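Local coordinates for protein hypoxanthine-guanine phosphoribosyltransferase (HGPRT) (PDB 5IPF) that catalyses the transfer of a phosphoribosyl group to hypoxanthine or guanine, forming IMP or GMP in purine salvage, at residues L58-M71 / F203-Y216. Sequence-based numbering, arbitrary orientation.
With IMP (inosinic acid), chain E.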
loop_
_atom_site.group_PDB
_atom_site.type_symbol
_atom_site.label_atom_id
_atom_site.label_comp_id
_atom_site.label_asym_id
_atom_site.label_seq_id
_atom_site.Cartn_x
_atom_site.Cartn_y
_atom_site.Cartn_z
ATOM N N LEU A 58 14.998 -9.171 10.356
ATOM C CA LEU A 58 15.835 -9.577 9.231
ATOM C C LEU A 58 15.374 -8.924 7.930
ATOM O O LEU A 58 16.147 -8.220 7.273
ATOM C CB LEU A 58 15.846 -11.104 9.099
ATOM C CG LEU A 58 17.003 -11.633 8.245
ATOM C CD1 LEU A 58 18.339 -11.328 8.911
ATOM C CD2 LEU A 58 16.863 -13.122 7.967
ATOM N N ILE A 59 14.120 -9.148 7.546
ATOM C CA ILE A 59 13.572 -8.542 6.334
ATOM C C ILE A 59 12.303 -7.776 6.686
ATOM O O ILE A 59 11.296 -8.390 7.071
ATOM C CB ILE A 59 13.293 -9.598 5.252
ATOM C CG1 ILE A 59 14.483 -10.544 5.101
ATOM C CG2 ILE A 59 13.007 -8.925 3.921
ATOM C CD1 ILE A 59 14.318 -11.558 3.994
ATOM N N PRO A 60 12.303 -6.447 6.588
ATOM C CA PRO A 60 11.067 -5.692 6.820
ATOM C C PRO A 60 10.015 -6.011 5.768
ATOM O O PRO A 60 10.325 -6.417 4.645
ATOM C CB PRO A 60 11.520 -4.230 6.733
ATOM C CG PRO A 60 12.980 -4.272 7.048
ATOM C CD PRO A 60 13.475 -5.564 6.466
ATOM N N ASN A 61 8.752 -5.809 6.152
ATOM C CA ASN A 61 7.627 -6.184 5.298
ATOM C C ASN A 61 7.679 -5.456 3.955
ATOM O O ASN A 61 7.568 -6.077 2.885
ATOM C CB ASN A 61 6.323 -5.890 6.043
ATOM C CG ASN A 61 5.094 -6.221 5.230
ATOM O OD1 ASN A 61 4.640 -5.414 4.421
ATOM N ND2 ASN A 61 4.540 -7.408 5.449
ATOM N N GLY A 62 7.861 -4.135 3.991
ATOM C CA GLY A 62 7.899 -3.366 2.759
ATOM C C GLY A 62 9.015 -3.780 1.824
ATOM O O GLY A 62 8.861 -3.716 0.601
ATOM N N MET A 63 10.152 -4.209 2.377
ATOM C CA MET A 63 11.222 -4.735 1.536
ATOM C C MET A 63 10.795 -6.030 0.856
ATOM O O MET A 63 11.139 -6.272 -0.310
ATOM C CB MET A 63 12.484 -4.947 2.370
ATOM C CG MET A 63 13.691 -5.371 1.560
ATOM S SD MET A 63 15.174 -5.547 2.564
ATOM C CE MET A 63 16.268 -6.330 1.383
ATOM N N ILE A 64 10.042 -6.873 1.569
ATOM C CA ILE A 64 9.491 -8.081 0.961
ATOM C C ILE A 64 8.629 -7.719 -0.238
ATOM O O ILE A 64 8.790 -8.276 -1.329
ATOM C CB ILE A 64 8.688 -8.895 1.989
ATOM C CG1 ILE A 64 9.536 -9.219 3.216
ATOM C CG2 ILE A 64 8.149 -10.170 1.349
ATOM C CD1 ILE A 64 8.785 -9.989 4.277
ATOM N N LYS A 65 7.699 -6.774 -0.052
ATOM C CA LYS A 65 6.816 -6.397 -1.156
ATOM C C LYS A 65 7.603 -5.807 -2.326
ATOM O O LYS A 65 7.346 -6.141 -3.494
ATOM C CB LYS A 65 5.752 -5.417 -0.659
ATOM C CG LYS A 65 4.830 -6.009 0.401
ATOM C CD LYS A 65 3.732 -5.039 0.808
ATOM C CE LYS A 65 2.788 -5.674 1.820
ATOM N NZ LYS A 65 1.728 -4.730 2.276
ATOM N N ASP A 66 8.576 -4.937 -2.027
ATOM C CA ASP A 66 9.459 -4.405 -3.063
ATOM C C ASP A 66 10.108 -5.521 -3.870
ATOM O O ASP A 66 10.194 -5.437 -5.102
ATOM C CB ASP A 66 10.537 -3.520 -2.434
ATOM C CG ASP A 66 10.025 -2.141 -2.074
ATOM O OD1 ASP A 66 9.077 -1.666 -2.734
ATOM O OD2 ASP A 66 10.580 -1.531 -1.136
ATOM N N ARG A 67 10.579 -6.572 -3.194
ATOM C CA ARG A 67 11.121 -7.721 -3.913
ATOM C C ARG A 67 10.049 -8.398 -4.758
ATOM O O ARG A 67 10.301 -8.787 -5.909
ATOM C CB ARG A 67 11.725 -8.715 -2.923
ATOM C CG ARG A 67 12.211 -10.006 -3.560
ATOM C CD ARG A 67 13.605 -9.848 -4.132
ATOM N NE ARG A 67 14.029 -11.037 -4.863
ATOM C CZ ARG A 67 14.270 -11.065 -6.168
ATOM N NH1 ARG A 67 14.143 -9.962 -6.893
ATOM N NH2 ARG A 67 14.651 -12.194 -6.747
ATOM N N LEU A 68 8.840 -8.539 -4.207
ATOM C CA LEU A 68 7.782 -9.266 -4.896
ATOM C C LEU A 68 7.298 -8.551 -6.147
ATOM O O LEU A 68 6.670 -9.187 -6.998
ATOM C CB LEU A 68 6.604 -9.515 -3.954
ATOM C CG LEU A 68 6.897 -10.444 -2.776
ATOM C CD1 LEU A 68 5.605 -10.944 -2.157
ATOM C CD2 LEU A 68 7.784 -11.602 -3.203
ATOM N N GLU A 69 7.560 -7.249 -6.278
ATOM C CA GLU A 69 7.308 -6.585 -7.554
ATOM C C GLU A 69 8.140 -7.222 -8.668
ATOM O O GLU A 69 7.602 -7.743 -9.659
ATOM C CB GLU A 69 7.606 -5.088 -7.426
ATOM C CG GLU A 69 7.080 -4.232 -8.571
ATOM C CD GLU A 69 7.364 -2.750 -8.378
ATOM O OE1 GLU A 69 7.460 -2.306 -7.214
ATOM O OE2 GLU A 69 7.498 -2.029 -9.390
ATOM N N LYS A 70 9.468 -7.212 -8.501
ATOM C CA LYS A 70 10.356 -7.783 -9.509
ATOM C C LYS A 70 10.102 -9.274 -9.693
ATOM O O LYS A 70 10.138 -9.783 -10.821
ATOM C CB LYS A 70 11.813 -7.534 -9.121
ATOM C CG LYS A 70 12.796 -7.740 -10.257
ATOM C CD LYS A 70 12.522 -6.759 -11.385
ATOM C CE LYS A 70 13.708 -6.647 -12.324
ATOM N NZ LYS A 70 13.519 -5.549 -13.313
ATOM N N MET A 71 9.845 -9.992 -8.596
ATOM C CA MET A 71 9.502 -11.406 -8.717
ATOM C C MET A 71 8.265 -11.597 -9.587
ATOM O O MET A 71 8.242 -12.458 -10.475
ATOM C CB MET A 71 9.285 -12.022 -7.336
ATOM C CG MET A 71 10.565 -12.338 -6.587
ATOM S SD MET A 71 10.255 -13.439 -5.194
ATOM C CE MET A 71 9.516 -14.839 -6.033
ATOM N N PHE A 203 12.108 -19.631 -8.540
ATOM C CA PHE A 203 11.970 -18.228 -8.172
ATOM C C PHE A 203 12.221 -18.095 -6.678
ATOM O O PHE A 203 11.488 -18.671 -5.867
ATOM C CB PHE A 203 10.583 -17.694 -8.540
ATOM C CG PHE A 203 10.239 -17.860 -9.992
ATOM C CD1 PHE A 203 10.800 -17.029 -10.949
ATOM C CD2 PHE A 203 9.358 -18.846 -10.401
ATOM C CE1 PHE A 203 10.488 -17.183 -12.289
ATOM C CE2 PHE A 203 9.042 -19.005 -11.739
ATOM C CZ PHE A 203 9.608 -18.172 -12.683
ATOM N N VAL A 204 13.256 -17.340 -6.318
ATOM C CA VAL A 204 13.638 -17.132 -4.928
ATOM C C VAL A 204 13.593 -15.641 -4.627
ATOM O O VAL A 204 14.038 -14.819 -5.435
ATOM C CB VAL A 204 15.041 -17.702 -4.630
ATOM C CG1 VAL A 204 15.376 -17.544 -3.156
ATOM C CG2 VAL A 204 15.125 -19.163 -5.046
ATOM N N GLY A 205 13.049 -15.297 -3.463
ATOM C CA GLY A 205 13.042 -13.919 -3.019
ATOM C C GLY A 205 14.355 -13.523 -2.377
ATOM O O GLY A 205 15.070 -12.656 -2.888
ATOM N N PHE A 206 14.691 -14.164 -1.260
ATOM C CA PHE A 206 15.893 -13.842 -0.509
ATOM C C PHE A 206 16.621 -15.120 -0.125
ATOM O O PHE A 206 16.004 -16.169 0.078
ATOM C CB PHE A 206 15.568 -13.037 0.762
ATOM C CG PHE A 206 14.752 -11.804 0.510
ATOM C CD1 PHE A 206 13.367 -11.868 0.472
ATOM C CD2 PHE A 206 15.366 -10.579 0.319
ATOM C CE1 PHE A 206 12.613 -10.735 0.241
ATOM C CE2 PHE A 206 14.618 -9.441 0.088
ATOM C CZ PHE A 206 13.240 -9.520 0.051
ATOM N N GLU A 207 17.945 -15.019 -0.027
ATOM C CA GLU A 207 18.790 -16.083 0.506
ATOM C C GLU A 207 19.295 -15.623 1.870
ATOM O O GLU A 207 20.072 -14.666 1.960
ATOM C CB GLU A 207 19.944 -16.399 -0.442
ATOM C CG GLU A 207 20.929 -17.415 0.108
ATOM C CD GLU A 207 22.055 -17.716 -0.858
ATOM O OE1 GLU A 207 21.765 -18.113 -2.008
ATOM O OE2 GLU A 207 23.230 -17.548 -0.472
ATOM N N VAL A 208 18.851 -16.299 2.925
ATOM C CA VAL A 208 19.094 -15.853 4.295
ATOM C C VAL A 208 20.136 -16.742 4.968
ATOM O O VAL A 208 20.323 -17.897 4.558
ATOM C CB VAL A 208 17.784 -15.835 5.102
ATOM C CG1 VAL A 208 16.810 -14.832 4.503
ATOM C CG2 VAL A 208 17.171 -17.226 5.149
ATOM N N PRO A 209 20.839 -16.253 5.989
ATOM C CA PRO A 209 21.784 -17.107 6.718
ATOM C C PRO A 209 21.068 -18.249 7.425
ATOM O O PRO A 209 19.840 -18.294 7.519
ATOM C CB PRO A 209 22.433 -16.147 7.720
ATOM C CG PRO A 209 22.241 -14.794 7.123
ATOM C CD PRO A 209 20.920 -14.849 6.425
ATOM N N ASN A 210 21.864 -19.185 7.944
ATOM C CA ASN A 210 21.304 -20.380 8.564
ATOM C C ASN A 210 20.901 -20.123 10.013
ATOM O O ASN A 210 21.326 -20.842 10.923
ATOM C CB ASN A 210 22.296 -21.544 8.482
ATOM C CG ASN A 210 21.647 -22.886 8.779
ATOM O OD1 ASN A 210 20.428 -22.981 8.921
ATOM N ND2 ASN A 210 22.461 -23.932 8.867
ATOM N N ARG A 211 20.087 -19.098 10.234
ATOM C CA ARG A 211 19.441 -18.861 11.514
ATOM C C ARG A 211 17.938 -19.045 11.351
ATOM O O ARG A 211 17.394 -18.929 10.250
ATOM C CB ARG A 211 19.754 -17.456 12.042
ATOM N N PHE A 212 17.266 -19.347 12.458
ATOM C CA PHE A 212 15.828 -19.578 12.414
ATOM C C PHE A 212 15.086 -18.247 12.332
ATOM O O PHE A 212 15.385 -17.311 13.080
ATOM C CB PHE A 212 15.374 -20.370 13.639
ATOM C CG PHE A 212 14.071 -21.087 13.441
ATOM C CD1 PHE A 212 14.040 -22.340 12.852
ATOM C CD2 PHE A 212 12.878 -20.508 13.834
ATOM C CE1 PHE A 212 12.842 -23.005 12.662
ATOM C CE2 PHE A 212 11.675 -21.169 13.646
ATOM C CZ PHE A 212 11.658 -22.419 13.060
ATOM N N VAL A 213 14.117 -18.162 11.417
ATOM C CA VAL A 213 13.384 -16.928 11.165
ATOM C C VAL A 213 11.896 -17.157 11.402
ATOM O O VAL A 213 11.371 -18.251 11.177
ATOM C CB VAL A 213 13.633 -16.395 9.735
ATOM C CG1 VAL A 213 15.059 -15.888 9.601
ATOM C CG2 VAL A 213 13.344 -17.475 8.701
ATOM N N VAL A 214 11.218 -16.105 11.869
ATOM C CA VAL A 214 9.784 -16.124 12.141
ATOM C C VAL A 214 9.172 -14.830 11.613
ATOM O O VAL A 214 9.878 -13.911 11.199
ATOM C CB VAL A 214 9.468 -16.284 13.644
ATOM C CG1 VAL A 214 9.982 -17.617 14.168
ATOM C CG2 VAL A 214 10.055 -15.126 14.444
ATOM N N GLY A 215 7.842 -14.767 11.636
ATOM C CA GLY A 215 7.104 -13.606 11.184
ATOM C C GLY A 215 6.720 -13.700 9.712
ATOM O O GLY A 215 7.317 -14.439 8.926
ATOM N N TYR A 216 5.697 -12.922 9.337
ATOM C CA TYR A 216 5.163 -12.907 7.968
ATOM C C TYR A 216 4.713 -14.314 7.545
ATOM O O TYR A 216 5.192 -14.880 6.560
ATOM C CB TYR A 216 6.180 -12.305 6.985
ATOM C CG TYR A 216 5.635 -12.027 5.600
ATOM C CD1 TYR A 216 4.749 -10.981 5.374
ATOM C CD2 TYR A 216 6.007 -12.816 4.516
ATOM C CE1 TYR A 216 4.241 -10.733 4.115
ATOM C CE2 TYR A 216 5.504 -12.577 3.252
ATOM C CZ TYR A 216 4.621 -11.534 3.058
ATOM O OH TYR A 216 4.111 -11.279 1.806
HETATM P P IMP E . 12.769 -28.370 4.516
HETATM O O1P IMP E . 13.048 -27.719 3.182
HETATM O O2P IMP E . 13.790 -28.220 5.618
HETATM O O3P IMP E . 12.578 -29.847 4.269
HETATM O "O5'" IMP E . 11.407 -27.761 5.080
HETATM C "C5'" IMP E . 11.326 -27.302 6.426
HETATM C "C4'" IMP E . 9.907 -27.031 6.870
HETATM O "O4'" IMP E . 9.940 -26.218 8.062
HETATM C "C3'" IMP E . 9.025 -26.277 5.890
HETATM O "O3'" IMP E . 7.656 -26.578 6.155
HETATM C "C2'" IMP E . 9.302 -24.815 6.240
HETATM O "O2'" IMP E . 8.220 -23.944 5.991
HETATM C "C1'" IMP E . 9.648 -24.867 7.739
HETATM N N9 IMP E . 10.824 -24.062 8.087
HETATM C C8 IMP E . 12.115 -24.339 7.717
HETATM N N7 IMP E . 12.927 -23.384 8.216
HETATM C C5 IMP E . 12.177 -22.498 8.906
HETATM C C6 IMP E . 12.509 -21.346 9.607
HETATM O O6 IMP E . 13.688 -21.008 9.719
HETATM N N1 IMP E . 11.514 -20.619 10.228
HETATM C C2 IMP E . 10.203 -21.042 10.149
HETATM N N3 IMP E . 9.881 -22.188 9.451
HETATM C C4 IMP E . 10.852 -22.910 8.836
#
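Phe206 is held between Ile59 and Arg67: Ile59 CD1 lies over one ring face, 3.8 Å from the centroid of the Phe206 ring, and Arg67 CD lies over the opposite face, toward the rim. Ile64 CA meets the ring at its edge, and Arg67 CB comes within 3.4 Å of Phe206 CZ. With its chain bent at chi2 (83°), Arg67 runs past the ring and delivers its guanidinium, nearly perpendicular to it, to the break in strand 203-208. There Arg67 NE donates to a lone pair of Gly205 O at 2.8 Å and Arg67 NH2 to Val204 O at 3.0 Å, while Met71 SD rests on Gly205 CA. Helix 61-81 thus packs against strand 203-208 of the parallel sheet of the phosphoribosyltransferase fold, with strand 54-59 leading into it from the antiparallel hood. Within this hood Leu58 CD2 touches Val213 CG1 at 3.7 Å; Val213 O in turn accepts a hydrogen bond from N1 of the IMP base at 2.6 Å, and the Phe212 ring has that N1 over one face. Tyr216 receives Ile64 CD1 over one face and bonds Asp102 through its OH. Toward solvent the contact thins: Lys65 points away from segment 203-216, and Phe203 meets Met71 CE through CB alone, at 3.9 Å.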